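Local coordinates for protein 2-hydroxyhepta-2,4-diene-1,7-dioate isomerase (Mycobacterium marinum, PDB 3QDF) that probably isomerises 2-hydroxyhepta-2,4-diene-1,7-dioate as a zinc-binding member of the fumarylacetoacetate hydrolase family, at residues A[122-127]-A[145-150]; A[60-65]-A[229-234]; A[152-157]-A[167-172]; A[117-122]-A[240-245]. All coordinates share one frame; numbering follows the deposited sequence.

In the fold
Interactions 1 and 4 both use strand 118-128. Interaction 1 pairs its inner part with strand 144-155 close to the centre of the chain, a buried ladder of backbone bonds and aliphatic side chains. Interaction 2 is buried too, but joins a loop to strand 231-233, the neighbour of strand 118-128, by apolar packing and a serine-aspartate bond. Interactions 3 and 4, about 10 Å apart between centres, lie farther out: 152-157 with 167-172 is a charged contact, whereas 117-122 with 240-245 is partly buried and rests on rings and backbone. Glu123, Asp152 and Glu121, from interactions 1, 3 and 4, meet on one zinc ion, and Arg156 pairs with Glu121.

Interaction 1 of 4, residues A[122-127]-A[145-150]. With ZN (zinc ion), chain B.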
loop_
_atom_site.group_PDB
_atom_site.type_symbol
_atom_site.label_atom_id
_atom_site.label_comp_id
_atom_site.label_asym_id
_atom_site.label_seq_id
_atom_site.Cartn_x
_atom_site.Cartn_y
_atom_site.Cartn_z
ATOM N N GLY A 122 -1.774 6.354 6.814
ATOM C CA GLY A 122 -0.579 6.020 6.029
ATOM C C GLY A 122 0.115 4.824 6.627
ATOM O O GLY A 122 0.338 4.788 7.837
ATOM N N GLU A 123 0.453 3.837 5.784
ATOM C CA GLU A 123 1.052 2.589 6.259
ATOM C C GLU A 123 2.067 2.010 5.289
ATOM O O GLU A 123 1.871 2.027 4.051
ATOM C CB GLU A 123 -0.032 1.526 6.519
ATOM C CG GLU A 123 -1.221 2.068 7.289
ATOM C CD GLU A 123 -2.070 1.030 7.991
ATOM O OE1 GLU A 123 -1.810 -0.210 7.906
ATOM O OE2 GLU A 123 -3.038 1.484 8.634
ATOM N N LEU A 124 3.135 1.452 5.856
ATOM C CA LEU A 124 4.040 0.607 5.091
ATOM C C LEU A 124 3.296 -0.669 4.679
ATOM O O LEU A 124 2.648 -1.317 5.497
ATOM C CB LEU A 124 5.270 0.262 5.926
ATOM C CG LEU A 124 6.221 -0.770 5.323
ATOM C CD1 LEU A 124 7.054 -0.127 4.189
ATOM C CD2 LEU A 124 7.121 -1.418 6.421
ATOM N N ALA A 125 3.397 -1.026 3.407
ATOM C CA ALA A 125 2.758 -2.232 2.935
ATOM C C ALA A 125 3.788 -3.276 2.498
ATOM O O ALA A 125 4.771 -2.957 1.809
ATOM C CB ALA A 125 1.821 -1.908 1.801
ATOM N N ILE A 126 3.524 -4.517 2.887
ATOM C CA ILE A 126 4.303 -5.673 2.463
ATOM C C ILE A 126 3.606 -6.309 1.276
ATOM O O ILE A 126 2.382 -6.486 1.301
ATOM C CB ILE A 126 4.344 -6.737 3.566
ATOM C CG1 ILE A 126 4.902 -6.157 4.867
ATOM C CG2 ILE A 126 5.169 -7.969 3.122
ATOM C CD1 ILE A 126 4.590 -7.031 6.112
ATOM N N VAL A 127 4.366 -6.640 0.229
ATOM C CA VAL A 127 3.820 -7.465 -0.847
ATOM C C VAL A 127 4.492 -8.837 -0.818
ATOM O O VAL A 127 5.735 -8.934 -0.843
ATOM C CB VAL A 127 3.983 -6.787 -2.228
ATOM C CG1 VAL A 127 3.312 -7.627 -3.299
ATOM C CG2 VAL A 127 3.348 -5.383 -2.179
ATOM N N LEU A 145 8.137 -10.055 -1.775
ATOM C CA LEU A 145 8.500 -9.414 -3.028
ATOM C C LEU A 145 9.140 -8.062 -2.758
ATOM O O LEU A 145 10.219 -7.779 -3.260
ATOM C CB LEU A 145 7.263 -9.219 -3.911
ATOM C CG LEU A 145 7.486 -8.417 -5.192
ATOM C CD1 LEU A 145 8.489 -9.128 -6.100
ATOM C CD2 LEU A 145 6.162 -8.323 -5.886
ATOM N N GLY A 146 8.474 -7.234 -1.961
ATOM C CA GLY A 146 9.030 -5.936 -1.575
ATOM C C GLY A 146 8.015 -5.079 -0.843
ATOM O O GLY A 146 7.072 -5.585 -0.231
ATOM N N TYR A 147 8.227 -3.774 -0.875
ATOM C CA TYR A 147 7.438 -2.872 -0.037
ATOM C C TYR A 147 6.811 -1.777 -0.853
ATOM O O TYR A 147 7.397 -1.297 -1.820
ATOM C CB TYR A 147 8.286 -2.302 1.119
ATOM C CG TYR A 147 8.882 -3.435 1.927
ATOM C CD1 TYR A 147 8.134 -4.062 2.937
ATOM C CD2 TYR A 147 10.145 -3.946 1.615
ATOM C CE1 TYR A 147 8.659 -5.149 3.650
ATOM C CE2 TYR A 147 10.684 -5.046 2.318
ATOM C CZ TYR A 147 9.925 -5.628 3.335
ATOM O OH TYR A 147 10.436 -6.675 4.045
ATOM N N THR A 148 5.623 -1.383 -0.441
ATOM C CA THR A 148 4.930 -0.281 -1.084
ATOM C C THR A 148 4.200 0.506 -0.021
ATOM O O THR A 148 4.497 0.363 1.193
ATOM C CB THR A 148 4.007 -0.789 -2.224
ATOM O OG1 THR A 148 3.534 0.318 -3.015
ATOM C CG2 THR A 148 2.816 -1.629 -1.668
ATOM N N ILE A 149 3.280 1.364 -0.445
ATOM C CA ILE A 149 2.568 2.229 0.495
ATOM C C ILE A 149 1.103 1.913 0.428
ATOM O O ILE A 149 0.573 1.641 -0.652
ATOM C CB ILE A 149 2.794 3.745 0.200
ATOM C CG1 ILE A 149 4.299 4.048 0.065
ATOM C CG2 ILE A 149 2.171 4.614 1.319
ATOM C CD1 ILE A 149 4.632 5.469 -0.400
ATOM N N GLY A 150 0.452 1.905 1.584
ATOM C CA GLY A 150 -0.987 1.785 1.646
ATOM C C GLY A 150 -1.613 2.927 2.418
ATOM O O GLY A 150 -0.970 3.542 3.301
HETATM ZN ZN ZN B . -4.601 0.596 9.544
HETATM O O HOH W 1 -3.686 -1.449 9.150
#
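Ala125 and Thr148 face each other as an antiparallel hydrogen-bonded pair, and the packing is closest here: Ala125 CB lies 3.6 Å from Thr148 CG2, with Val127 CG2 touching the same methyl. Thr148 has its OG1 anti to the backbone N (chi1 -169°), which turns CG2 to these neighbours while OG1 bonds to the carbonyl of Trp180 on the next strand. A small alanine suits this spot, since Leu231 and Leu233 touch it as well. The ladder continues to Glu123, where Gly150 N gives Glu123 O an almost straight bond of 2.8 Å (176°). These are neighbouring strands, 118-128 and 144-155, in the fumarylacetoacetate hydrolase C-terminal region, and at their far end the pairing slips into a classic beta bulge: Leu145 and Gly146 both face Val127, and both of their N-H groups make only weak bonds to Val127 O. Contact is looser there, on the side of partly exposed Leu145, whose CD2 lies 3.9 Å from Val127 CG1. On the face of Ile126 and Tyr147, Ile126 CG1 meets the phenol ring at its edge, 4.1 Å from Tyr147 CE1. Glu123 instead sends its extended chain away from the partner strand: Glu123 OE2 binds the zinc ion at 2.0 Å, and Glu123 OE1 accepts bonds from water 1, itself a zinc ligand, and from the amide of Gly235, which together hold the carboxylate in place.

Interaction 2 of 4, residues A[60-65]-A[229-234]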
loop_
_atom_site.group_PDB
_atom_site.type_symbol
_atom_site.label_atom_id
_atom_site.label_comp_id
_atom_site.label_asym_id
_atom_site.label_seq_id
_atom_site.Cartn_x
_atom_site.Cartn_y
_atom_site.Cartn_z
ATOM N N ALA A 60 -2.392 0.635 -9.663
ATOM C CA ALA A 60 -2.048 -0.069 -8.420
ATOM C C ALA A 60 -1.033 -1.139 -8.804
ATOM O O ALA A 60 -1.195 -1.798 -9.851
ATOM C CB ALA A 60 -3.275 -0.690 -7.778
ATOM N N PRO A 61 0.046 -1.281 -8.003
ATOM C CA PRO A 61 1.201 -2.075 -8.461
ATOM C C PRO A 61 0.978 -3.585 -8.381
ATOM O O PRO A 61 1.819 -4.376 -8.852
ATOM C CB PRO A 61 2.322 -1.641 -7.519
ATOM C CG PRO A 61 1.601 -1.219 -6.249
ATOM C CD PRO A 61 0.298 -0.630 -6.698
ATOM N N ILE A 62 -0.155 -3.985 -7.812
ATOM C CA ILE A 62 -0.446 -5.391 -7.648
ATOM C C ILE A 62 -1.948 -5.705 -7.679
ATOM O O ILE A 62 -2.780 -4.864 -7.347
ATOM C CB ILE A 62 0.257 -5.941 -6.361
ATOM C CG1 ILE A 62 0.600 -7.401 -6.548
ATOM C CG2 ILE A 62 -0.507 -5.611 -5.061
ATOM C CD1 ILE A 62 1.842 -7.570 -7.303
ATOM N N LEU A 63 -2.279 -6.914 -8.120
ATOM C CA LEU A 63 -3.661 -7.417 -8.046
ATOM C C LEU A 63 -3.735 -8.402 -6.887
ATOM O O LEU A 63 -3.502 -9.603 -7.064
ATOM C CB LEU A 63 -4.033 -8.088 -9.376
ATOM C CG LEU A 63 -4.140 -7.132 -10.582
ATOM C CD1 LEU A 63 -4.552 -7.915 -11.828
ATOM C CD2 LEU A 63 -5.125 -5.957 -10.321
ATOM N N ALA A 64 -3.978 -7.900 -5.686
ATOM C CA ALA A 64 -3.916 -8.754 -4.509
ATOM C C ALA A 64 -5.180 -9.607 -4.359
ATOM O O ALA A 64 -6.296 -9.114 -4.568
ATOM C CB ALA A 64 -3.717 -7.901 -3.263
ATOM N N SER A 65 -5.026 -10.860 -3.940
ATOM C CA SER A 65 -6.202 -11.665 -3.639
ATOM C C SER A 65 -6.853 -11.207 -2.341
ATOM O O SER A 65 -8.074 -11.349 -2.152
ATOM C CB SER A 65 -5.876 -13.169 -3.572
ATOM O OG SER A 65 -5.297 -13.529 -2.312
ATOM N N GLY A 229 1.430 -11.604 -4.426
ATOM C CA GLY A 229 0.612 -10.436 -4.665
ATOM C C GLY A 229 -0.226 -9.995 -3.479
ATOM O O GLY A 229 -0.682 -8.856 -3.463
ATOM N N ASP A 230 -0.429 -10.867 -2.485
ATOM C CA ASP A 230 -1.132 -10.447 -1.265
ATOM C C ASP A 230 -0.483 -9.230 -0.615
ATOM O O ASP A 230 0.727 -9.112 -0.570
ATOM C CB ASP A 230 -1.298 -11.577 -0.245
ATOM C CG ASP A 230 -2.407 -12.570 -0.637
ATOM O OD1 ASP A 230 -3.163 -12.303 -1.606
ATOM O OD2 ASP A 230 -2.520 -13.632 0.020
ATOM N N LEU A 231 -1.313 -8.317 -0.128
ATOM C CA LEU A 231 -0.836 -7.128 0.534
ATOM C C LEU A 231 -1.033 -7.253 2.017
ATOM O O LEU A 231 -2.050 -7.784 2.472
ATOM C CB LEU A 231 -1.659 -5.949 0.056
ATOM C CG LEU A 231 -1.138 -5.257 -1.187
ATOM C CD1 LEU A 231 -2.332 -4.550 -1.868
ATOM C CD2 LEU A 231 -0.041 -4.258 -0.737
ATOM N N ILE A 232 -0.048 -6.778 2.777
ATOM C CA ILE A 232 -0.185 -6.660 4.210
ATOM C C ILE A 232 0.063 -5.203 4.619
ATOM O O ILE A 232 1.168 -4.673 4.415
ATOM C CB ILE A 232 0.796 -7.579 4.980
ATOM C CG1 ILE A 232 0.540 -9.070 4.654
ATOM C CG2 ILE A 232 0.664 -7.324 6.489
ATOM C CD1 ILE A 232 1.650 -10.003 5.127
ATOM N N LEU A 233 -0.957 -4.560 5.195
ATOM C CA LEU A 233 -0.800 -3.207 5.763
ATOM C C LEU A 233 -0.380 -3.311 7.224
ATOM O O LEU A 233 -1.095 -3.908 8.043
ATOM C CB LEU A 233 -2.088 -2.405 5.631
ATOM C CG LEU A 233 -2.757 -2.245 4.256
ATOM C CD1 LEU A 233 -3.919 -1.217 4.399
ATOM C CD2 LEU A 233 -1.758 -1.824 3.170
ATOM N N THR A 234 0.740 -2.689 7.561
ATOM C CA THR A 234 1.426 -2.957 8.828
ATOM C C THR A 234 1.089 -2.008 9.989
ATOM O O THR A 234 1.744 -2.047 11.041
ATOM C CB THR A 234 2.935 -3.005 8.632
ATOM O OG1 THR A 234 3.419 -1.701 8.288
ATOM C CG2 THR A 234 3.306 -4.005 7.514
HETATM O O HOH W 2 -2.573 -12.324 -4.305
#
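Ile62 reaches over the backbone of Gly229 and on to Leu231. From its CB two branches part: Ile62 CG1 comes within 3.6 Å of Gly229 CA, its terminal CD1 staying beside that same carbon, while Ile62 CG2 passes near Gly229 O and ends 3.8 Å from Leu231 CD1. With chi1 at -150° the CG2 methyl sits between the backbone N and carbonyl carbon, which aims it at Leu231, whose chain runs the opposite way alongside it. Glycine suits position 229 because its phi is positive (98°), a conformation that here crowds a CB against the preceding carbonyl, and because Ile62 CG1 packs closely on its CA. Ala64 CB comes to 3.2 Å from Gly229 O and also touches Leu231 CD1 at 3.9 Å. Beyond this apolar patch the chemistry turns polar. Ser65 OG donates to the syn lone pair of Asp230 OD1 over 2.6 Å, and water 2 bridges Ser65 N and the same oxygen. Asp230 OD2 turns to Lys66 and to the amide of Leu227, so both carboxylate oxygens are engaged. In the fold, the loop between strands 57-59 and 67-70 packs on the start of strand 231-233, which then runs parallel to strand 67-70.

Interaction 3 of 4, residues A[152-157]-A[167-172]; sequences DVSARD and RAKGHD. With ZN (zinc ion), chain B; EDO (1,2-ethanediol), chain D.
Lys169 NZ is gripped by three oxygens. It donates to Ser154 OG at 2.7 Å and to Asp152 OD2 at 2.8 Å, the latter as part of a salt bridge. A longer bond of 3.2 Å runs from Lys169 NZ to EDO O2 of a bound 1,2-ethanediol, which probably comes from the crystallisation liquor. The ammonium meets Asp152 OD2 from above the carboxylate plane, 50° out of it, while that same oxygen binds the zinc ion at 2.1 Å. Lysine suits the place because its long chain, extended until a bend at chi4 (-62°), crosses the aspartate at about a right angle and brings a positive charge to a metal-bound carboxylate, where it probably offsets some of the acidic charge. Ser154 is a second-shell residue: its hydroxyl proton goes to Asp152 O, 2.7 Å from Ser154 OG, so the oxygen can receive the lysine proton. Asp152 OD1 is held by Lys97. Arg156 NH1 stands 4.0 Å from Lys169 NZ and makes a weak bond to the same diol oxygen; its other terminal nitrogen, NH2, pairs with Glu121, so the two cations share an acidic pocket. Behind them the backbones are joined by a nearly straight bond (177°) from Ala155 N to Ala168 O, and the small alanines allow the strand end and the weakly formed helical turn at 167-169 to approach closely. Ala155 is the N-cap residue of helix 156-162. Diol O1 binds the zinc directly, and Glu121 and Glu123 complete the protein ligands: a three-carboxylate metal site, as in fumarylacetoacetate hydrolase relatives.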
loop_
_atom_site.group_PDB
_atom_site.type_symbol
_atom_site.label_atom_id
_atom_site.label_comp_id
_atom_site.label_asym_id
_atom_site.label_seq_id
_atom_site.Cartn_x
_atom_site.Cartn_y
_atom_site.Cartn_z
ATOM N N ASP A 152 -4.863 3.055 4.637
ATOM C CA ASP A 152 -5.951 2.290 5.257
ATOM C C ASP A 152 -7.155 3.195 5.581
ATOM O O ASP A 152 -7.411 3.570 6.753
ATOM C CB ASP A 152 -5.440 1.586 6.515
ATOM C CG ASP A 152 -6.496 0.707 7.159
ATOM O OD1 ASP A 152 -7.505 0.387 6.488
ATOM O OD2 ASP A 152 -6.316 0.324 8.329
ATOM N N VAL A 153 -7.903 3.556 4.545
ATOM C CA VAL A 153 -9.015 4.498 4.739
ATOM C C VAL A 153 -10.111 3.868 5.614
ATOM O O VAL A 153 -10.482 2.701 5.417
ATOM C CB VAL A 153 -9.533 5.033 3.390
ATOM C CG1 VAL A 153 -10.581 6.084 3.611
ATOM C CG2 VAL A 153 -8.375 5.622 2.589
ATOM N N SER A 154 -10.598 4.638 6.596
ATOM C CA SER A 154 -11.422 4.092 7.672
ATOM C C SER A 154 -12.558 5.045 8.069
ATOM O O SER A 154 -12.306 6.193 8.496
ATOM C CB SER A 154 -10.560 3.820 8.910
ATOM O OG SER A 154 -9.357 3.125 8.575
ATOM N N ALA A 155 -13.796 4.565 7.930
ATOM C CA ALA A 155 -14.975 5.268 8.437
ATOM C C ALA A 155 -15.103 5.027 9.952
ATOM O O ALA A 155 -15.589 3.966 10.388
ATOM C CB ALA A 155 -16.216 4.792 7.707
ATOM N N ARG A 156 -14.673 6.006 10.749
ATOM C CA ARG A 156 -14.634 5.875 12.221
ATOM C C ARG A 156 -15.995 5.685 12.902
ATOM O O ARG A 156 -16.100 4.941 13.885
ATOM C CB ARG A 156 -13.920 7.072 12.869
ATOM C CG ARG A 156 -12.444 7.279 12.483
ATOM C CD ARG A 156 -11.556 6.060 12.747
ATOM N NE ARG A 156 -10.130 6.377 12.602
ATOM C CZ ARG A 156 -9.163 5.489 12.351
ATOM N NH1 ARG A 156 -9.434 4.190 12.189
ATOM N NH2 ARG A 156 -7.905 5.909 12.248
ATOM N N ASP A 157 -17.026 6.364 12.400
ATOM C CA ASP A 157 -18.396 6.197 12.940
ATOM C C ASP A 157 -18.868 4.728 12.825
ATOM O O ASP A 157 -19.449 4.159 13.763
ATOM C CB ASP A 157 -19.395 7.165 12.263
ATOM C CG ASP A 157 -19.392 7.063 10.719
ATOM O OD1 ASP A 157 -18.418 6.533 10.111
ATOM O OD2 ASP A 157 -20.371 7.541 10.098
ATOM N N ARG A 167 -16.613 -3.298 7.810
ATOM C CA ARG A 167 -17.349 -2.345 6.991
ATOM C C ARG A 167 -16.641 -0.981 6.916
ATOM O O ARG A 167 -16.455 -0.441 5.833
ATOM C CB ARG A 167 -18.790 -2.190 7.471
ATOM C CG ARG A 167 -19.507 -1.026 6.780
ATOM C CD ARG A 167 -20.995 -0.996 7.123
ATOM N NE ARG A 167 -21.262 -0.578 8.494
ATOM C CZ ARG A 167 -21.959 0.506 8.840
ATOM N NH1 ARG A 167 -22.473 1.318 7.909
ATOM N NH2 ARG A 167 -22.180 0.770 10.130
ATOM N N ALA A 168 -16.247 -0.446 8.068
ATOM C CA ALA A 168 -15.550 0.847 8.150
ATOM C C ALA A 168 -14.360 0.910 7.213
ATOM O O ALA A 168 -14.098 1.942 6.590
ATOM C CB ALA A 168 -15.086 1.119 9.605
ATOM N N LYS A 169 -13.647 -0.209 7.079
ATOM C CA LYS A 169 -12.410 -0.214 6.300
ATOM C C LYS A 169 -12.534 -0.820 4.886
ATOM O O LYS A 169 -11.544 -0.893 4.151
ATOM C CB LYS A 169 -11.309 -0.906 7.104
ATOM C CG LYS A 169 -10.766 -0.017 8.223
ATOM C CD LYS A 169 -10.082 -0.839 9.288
ATOM C CE LYS A 169 -9.549 0.028 10.408
ATOM N NZ LYS A 169 -8.519 1.007 9.961
ATOM N N GLY A 170 -13.751 -1.216 4.501
ATOM C CA GLY A 170 -13.933 -2.102 3.335
ATOM C C GLY A 170 -14.637 -1.492 2.132
ATOM O O GLY A 170 -14.901 -2.194 1.149
ATOM N N HIS A 171 -14.945 -0.190 2.203
ATOM C CA HIS A 171 -15.629 0.496 1.099
ATOM C C HIS A 171 -14.765 0.515 -0.154
ATOM O O HIS A 171 -13.535 0.520 -0.047
ATOM C CB HIS A 171 -16.001 1.919 1.499
ATOM C CG HIS A 171 -17.063 1.978 2.554
ATOM N ND1 HIS A 171 -18.401 2.047 2.251
ATOM C CD2 HIS A 171 -16.985 1.950 3.906
ATOM C CE1 HIS A 171 -19.110 2.063 3.369
ATOM N NE2 HIS A 171 -18.275 2.009 4.390
ATOM N N ASP A 172 -15.388 0.499 -1.334
ATOM C CA ASP A 172 -14.609 0.673 -2.560
ATOM C C ASP A 172 -13.762 1.942 -2.435
ATOM O O ASP A 172 -14.238 2.956 -1.906
ATOM C CB ASP A 172 -15.507 0.727 -3.810
ATOM C CG ASP A 172 -16.136 -0.628 -4.146
ATOM O OD1 ASP A 172 -15.940 -1.634 -3.406
ATOM O OD2 ASP A 172 -16.841 -0.675 -5.161
HETATM ZN ZN ZN B . -4.601 0.596 9.544
HETATM C C1 EDO D . -6.031 0.096 12.029
HETATM O O1 EDO D . -4.670 0.413 11.661
HETATM C C2 EDO D . -6.532 0.867 13.256
HETATM O O2 EDO D . -7.888 1.322 13.043
HETATM O O HOH W 1 -3.686 -1.449 9.150
#

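Interaction 4 of 4, residues A[117-122]-A[240-245]. With ZN (zinc ion), chain B; EDO (1,2-ethanediol), chain D.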
loop_
_atom_site.group_PDB
_atom_site.type_symbol
_atom_site.label_atom_id
_atom_site.label_comp_id
_atom_site.label_asym_id
_atom_site.label_seq_id
_atom_site.Cartn_x
_atom_site.Cartn_y
_atom_site.Cartn_z
ATOM N N PRO A 117 -16.565 10.798 10.925
ATOM C CA PRO A 117 -15.387 11.172 10.138
ATOM C C PRO A 117 -14.732 9.976 9.410
ATOM O O PRO A 117 -14.592 8.898 9.989
ATOM C CB PRO A 117 -14.425 11.707 11.201
ATOM C CG PRO A 117 -14.772 10.924 12.453
ATOM C CD PRO A 117 -16.264 10.671 12.368
ATOM N N VAL A 118 -14.342 10.179 8.152
ATOM C CA VAL A 118 -13.500 9.212 7.443
ATOM C C VAL A 118 -12.026 9.625 7.573
ATOM O O VAL A 118 -11.666 10.757 7.250
ATOM C CB VAL A 118 -13.889 9.061 5.941
ATOM C CG1 VAL A 118 -12.996 8.013 5.259
ATOM C CG2 VAL A 118 -15.354 8.672 5.797
ATOM N N HIS A 119 -11.193 8.697 8.039
ATOM C CA HIS A 119 -9.771 8.944 8.267
ATOM C C HIS A 119 -8.888 8.306 7.212
ATOM O O HIS A 119 -9.184 7.208 6.721
ATOM C CB HIS A 119 -9.339 8.392 9.637
ATOM C CG HIS A 119 -9.768 9.239 10.793
ATOM N ND1 HIS A 119 -9.204 9.126 12.045
ATOM C CD2 HIS A 119 -10.694 10.228 10.886
ATOM C CE1 HIS A 119 -9.773 9.998 12.866
ATOM N NE2 HIS A 119 -10.680 10.680 12.186
ATOM N N PHE A 120 -7.792 8.994 6.896
ATOM C CA PHE A 120 -6.657 8.394 6.206
ATOM C C PHE A 120 -5.841 7.623 7.255
ATOM O O PHE A 120 -5.949 7.884 8.458
ATOM C CB PHE A 120 -5.784 9.474 5.555
ATOM C CG PHE A 120 -5.155 10.417 6.557
ATOM C CD1 PHE A 120 -4.004 10.054 7.250
ATOM C CD2 PHE A 120 -5.764 11.640 6.863
ATOM C CE1 PHE A 120 -3.449 10.903 8.197
ATOM C CE2 PHE A 120 -5.211 12.492 7.816
ATOM C CZ PHE A 120 -4.054 12.120 8.481
ATOM N N GLU A 121 -5.044 6.665 6.805
ATOM C CA GLU A 121 -4.033 6.041 7.651
ATOM C C GLU A 121 -2.893 5.632 6.738
ATOM O O GLU A 121 -3.024 4.666 6.000
ATOM C CB GLU A 121 -4.561 4.784 8.365
ATOM C CG GLU A 121 -5.683 4.996 9.399
ATOM C CD GLU A 121 -5.989 3.732 10.204
ATOM O OE1 GLU A 121 -6.667 3.800 11.263
ATOM O OE2 GLU A 121 -5.528 2.659 9.793
ATOM N N GLY A 122 -1.774 6.354 6.814
ATOM C CA GLY A 122 -0.579 6.020 6.029
ATOM C C GLY A 122 0.115 4.824 6.627
ATOM O O GLY A 122 0.338 4.788 7.837
ATOM N N VAL A 240 -3.472 10.247 12.792
ATOM C CA VAL A 240 -4.629 9.957 11.926
ATOM C C VAL A 240 -5.612 11.114 11.990
ATOM O O VAL A 240 -5.724 11.757 13.021
ATOM C CB VAL A 240 -5.357 8.606 12.278
ATOM C CG1 VAL A 240 -4.477 7.437 11.911
ATOM C CG2 VAL A 240 -5.765 8.533 13.792
ATOM N N GLY A 241 -6.318 11.373 10.894
ATOM C CA GLY A 241 -7.298 12.452 10.851
ATOM C C GLY A 241 -8.256 12.403 9.662
ATOM O O GLY A 241 -8.114 11.552 8.780
ATOM N N PRO A 242 -9.238 13.319 9.640
ATOM C CA PRO A 242 -10.335 13.268 8.672
ATOM C C PRO A 242 -9.929 13.706 7.272
ATOM O O PRO A 242 -9.017 14.531 7.104
ATOM C CB PRO A 242 -11.375 14.239 9.260
ATOM C CG PRO A 242 -10.557 15.235 10.031
ATOM C CD PRO A 242 -9.386 14.443 10.593
ATOM N N ILE A 243 -10.599 13.135 6.279
ATOM C CA ILE A 243 -10.491 13.605 4.906
ATOM C C ILE A 243 -11.894 13.982 4.427
ATOM O O ILE A 243 -12.888 13.410 4.882
ATOM C CB ILE A 243 -9.803 12.570 3.971
ATOM C CG1 ILE A 243 -10.452 11.183 4.099
ATOM C CG2 ILE A 243 -8.289 12.509 4.244
ATOM C CD1 ILE A 243 -9.900 10.129 3.099
ATOM N N GLU A 244 -11.964 14.972 3.537
ATOM C CA GLU A 244 -13.232 15.508 3.070
ATOM C C GLU A 244 -13.137 15.739 1.585
ATOM O O GLU A 244 -12.052 15.703 1.025
ATOM C CB GLU A 244 -13.569 16.835 3.773
ATOM C CG GLU A 244 -13.701 16.745 5.295
ATOM C CD GLU A 244 -14.949 15.996 5.756
ATOM O OE1 GLU A 244 -15.848 15.705 4.936
ATOM O OE2 GLU A 244 -15.043 15.703 6.962
ATOM N N ASP A 245 -14.279 15.988 0.956
ATOM C CA ASP A 245 -14.346 16.374 -0.442
ATOM C C ASP A 245 -13.364 17.503 -0.754
ATOM O O ASP A 245 -13.328 18.519 -0.051
ATOM C CB ASP A 245 -15.768 16.849 -0.778
ATOM C CG ASP A 245 -15.937 17.152 -2.247
ATOM O OD1 ASP A 245 -16.011 16.199 -3.059
ATOM O OD2 ASP A 245 -15.986 18.344 -2.591
HETATM ZN ZN ZN B . -4.601 0.596 9.544
HETATM C C1 EDO D . -6.031 0.096 12.029
HETATM O O1 EDO D . -4.670 0.413 11.661
HETATM C C2 EDO D . -6.532 0.867 13.256
HETATM O O2 EDO D . -7.888 1.322 13.043
HETATM O O HOH W 3 -14.709 12.592 6.831
HETATM O O HOH W 1 -3.686 -1.449 9.150
#
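The outer end of strand 118-128, leading into the zinc site, pairs antiparallel with the short strand about 241-242. Two backbone bonds frame the pairing: Ile243 N to Val118 O at 2.8 Å, nearly along the carbonyl axis, and Phe120 N to Gly241 O at 3.2 Å. Two rings pack on Gly241, from different directions. Its CA sits over the face of the His119 imidazole, 3.9 Å from the centroid and 1° off the normal, a CH-pi contact, while Gly241 N lies over a face of the Phe120 ring. Glycine suits the place because its bare CA fits beside the Phe120 ring and the Pro242 ring. Phe120 has its CG between the backbone N and carbonyl carbon (chi1 63°), which turns the ring toward Gly241, where Phe120 CD2 meets Gly241 O at 3.0 Å; at the ring edge Phe120 CD2 packs 3.7 Å from Ile243 CG2. Val240 lies alongside Glu121, Val240 CG1 being 3.7 Å from Glu121 CG. The extended Glu121 chain brings OE2 to the zinc ion at 2.3 Å, and OE1 forms a salt bridge with Arg156. Backbone bonds, with ring and apolar contacts around them, thus hold the strand pair, while metal and arginine each take one oxygen of Glu121, which fixes the rotation of its carboxylate.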